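Local structure of interpain A (Prevotella intermedia, 3BB7) at residues L90-G95 against T121-N126. The protein is the zymogen fragment of a cysteine protease of the C10 family, which probably cleaves peptide bonds once its prodomain is removed. The protein carries 1 engineered substitution. Sequence-based numbering, arbitrary orientation.
Sequences LTTTWG and TAQVLN. Unlike the reference sequence in segment 121-126: Val124 (reference Ala).
Gln123 reaches from helix 116-128 to the loop 90-95 because its CG lies anti to the carbonyl carbon (chi1 -67°) and the chain then runs on extended, setting the amide beside the backbone of Thr92 to Trp94. There OE1 takes two hydrogen bonds from opposite faces of its plane. Thr92 OG1 donates at 2.8 Å to Gln123 OE1, tilted 29° from the carbonyl plane, its hydroxyl lying between the backbone N and the carbonyl carbon of its own residue. Trp94 N is 3.1 Å from Gln123 OE1; its N-H points almost straight at the oxygen (172°) but arrives from well above the amide plane. Gripped twice, the buried carbonyl ties the loop to the helix, and Asn283 fixes the rotation of the amide by accepting from Gln123 NE2.

The Trp94 indole slides past the glutamine chain, bringing CE3 to 3.5 Å from Gln123 CG, while its six-membered ring reaches the helix backbone at Ala122. Asn126 crosses the indole at about a right angle, its CB 3.6 Å from Trp94 CH2. The methyl of Thr92 sits over one indole face, offset toward the rim. A bridging water completes the join: it donates to Thr92 OG1 and Gln123 O and accepts from Asn126 ND2. Leu90 CD2 adds a looser apolar touch, 4.0 Å from Gln123 CB.

Gln123 lies about 9 Å, side chain to side chain, from Ala116, the engineered replacement at the predicted nucleophile position, which begins this helix, as the catalytic cysteine does in papain-like peptidases. Trp94 NE1 bonds to Lys167 O, and its ring also packs on Val182 and Met186 of helix 176-192, while behind the contact Val124 rests on Ile252 of strand 251-255 and Leu125 on Leu215 of helix 208-218.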
loop_
_atom_site.group_PDB
_atom_site.type_symbol
_atom_site.label_atom_id
_atom_site.label_comp_id
_atom_site.label_asym_id
_atom_site.label_seq_id
_atom_site.Cartn_x
_atom_site.Cartn_y
_atom_site.Cartn_z
ATOM N N LEU A 90 11.316 0.078 3.777
ATOM C CA LEU A 90 10.824 1.294 4.424
ATOM C C LEU A 90 11.051 1.266 5.945
ATOM O O LEU A 90 11.080 0.185 6.574
ATOM C CB LEU A 90 9.318 1.424 4.168
ATOM C CG LEU A 90 8.788 2.127 2.920
ATOM C CD1 LEU A 90 9.568 2.048 1.618
ATOM C CD2 LEU A 90 7.293 1.785 2.754
ATOM N N THR A 91 11.178 2.460 6.548
ATOM C CA THR A 91 11.273 2.558 8.020
ATOM C C THR A 91 10.062 3.271 8.634
ATOM O O THR A 91 9.939 3.369 9.859
ATOM C CB THR A 91 12.551 3.312 8.420
ATOM O OG1 THR A 91 12.594 4.581 7.755
ATOM C CG2 THR A 91 13.791 2.470 8.004
ATOM N N THR A 92 9.175 3.778 7.774
ATOM C CA THR A 92 8.047 4.558 8.238
ATOM C C THR A 92 6.841 3.654 8.526
ATOM O O THR A 92 6.709 2.555 7.970
ATOM C CB THR A 92 7.636 5.591 7.183
ATOM O OG1 THR A 92 7.478 4.940 5.908
ATOM C CG2 THR A 92 8.670 6.681 7.075
ATOM N N THR A 93 5.961 4.127 9.403
ATOM C CA THR A 93 4.712 3.453 9.675
ATOM C C THR A 93 3.575 4.462 9.586
ATOM O O THR A 93 2.867 4.730 10.551
ATOM C CB THR A 93 4.723 2.747 11.052
ATOM O OG1 THR A 93 5.234 3.638 12.049
ATOM C CG2 THR A 93 5.584 1.497 10.987
ATOM N N TRP A 94 3.408 5.032 8.400
ATOM C CA TRP A 94 2.465 6.133 8.252
ATOM C C TRP A 94 1.017 5.691 8.085
ATOM O O TRP A 94 0.746 4.493 7.917
ATOM C CB TRP A 94 2.928 7.041 7.102
ATOM C CG TRP A 94 4.233 7.750 7.432
ATOM C CD1 TRP A 94 4.878 7.769 8.642
ATOM C CD2 TRP A 94 4.998 8.583 6.559
ATOM N NE1 TRP A 94 5.999 8.575 8.583
ATOM C CE2 TRP A 94 6.111 9.064 7.309
ATOM C CE3 TRP A 94 4.894 8.934 5.195
ATOM C CZ2 TRP A 94 7.100 9.876 6.751
ATOM C CZ3 TRP A 94 5.861 9.770 4.641
ATOM C CH2 TRP A 94 6.960 10.224 5.423
ATOM N N GLY A 95 0.089 6.641 8.184
ATOM C CA GLY A 95 -1.322 6.344 8.116
ATOM C C GLY A 95 -2.067 7.463 7.406
ATOM O O GLY A 95 -1.461 8.211 6.604
ATOM N N THR A 121 2.102 6.412 -1.628
ATOM C CA THR A 121 3.002 7.235 -2.437
ATOM C C THR A 121 3.935 8.057 -1.550
ATOM O O THR A 121 5.140 8.114 -1.796
ATOM C CB THR A 121 2.158 8.144 -3.348
ATOM O OG1 THR A 121 1.330 7.322 -4.185
ATOM C CG2 THR A 121 3.048 8.993 -4.233
ATOM N N ALA A 122 3.407 8.665 -0.489
ATOM C CA ALA A 122 4.262 9.482 0.390
ATOM C C ALA A 122 5.379 8.622 1.006
ATOM O O ALA A 122 6.527 9.072 1.109
ATOM C CB ALA A 122 3.399 10.164 1.456
ATOM N N GLN A 123 5.049 7.392 1.403
ATOM C CA GLN A 123 6.083 6.554 2.028
ATOM C C GLN A 123 7.160 6.168 1.011
ATOM O O GLN A 123 8.346 6.108 1.350
ATOM C CB GLN A 123 5.497 5.329 2.697
ATOM C CG GLN A 123 4.634 5.666 3.911
ATOM C CD GLN A 123 4.256 4.443 4.730
ATOM O OE1 GLN A 123 4.833 4.185 5.800
ATOM N NE2 GLN A 123 3.286 3.682 4.237
ATOM N N VAL A 124 6.771 5.894 -0.236
ATOM C CA VAL A 124 7.786 5.624 -1.249
ATOM C C VAL A 124 8.635 6.866 -1.551
ATOM O O VAL A 124 9.853 6.759 -1.624
ATOM C CB VAL A 124 7.133 5.043 -2.523
ATOM C CG1 VAL A 124 8.203 4.874 -3.665
ATOM C CG2 VAL A 124 6.520 3.687 -2.191
ATOM N N LEU A 125 8.025 8.039 -1.715
ATOM C CA LEU A 125 8.827 9.261 -1.959
ATOM C C LEU A 125 9.776 9.548 -0.804
ATOM O O LEU A 125 10.950 9.904 -1.011
ATOM C CB LEU A 125 7.908 10.462 -2.178
ATOM C CG LEU A 125 7.506 10.680 -3.657
ATOM C CD1 LEU A 125 7.075 9.389 -4.390
ATOM C CD2 LEU A 125 6.492 11.804 -3.833
ATOM N N ASN A 126 9.315 9.328 0.421
ATOM C CA ASN A 126 10.161 9.568 1.570
ATOM C C ASN A 126 11.349 8.594 1.606
ATOM O O ASN A 126 12.439 8.931 2.056
ATOM C CB ASN A 126 9.372 9.434 2.878
ATOM C CG ASN A 126 10.256 9.694 4.090
ATOM O OD1 ASN A 126 10.766 10.815 4.285
ATOM N ND2 ASN A 126 10.443 8.661 4.909
HETATM O O HOH W 1 9.158 6.041 3.969
#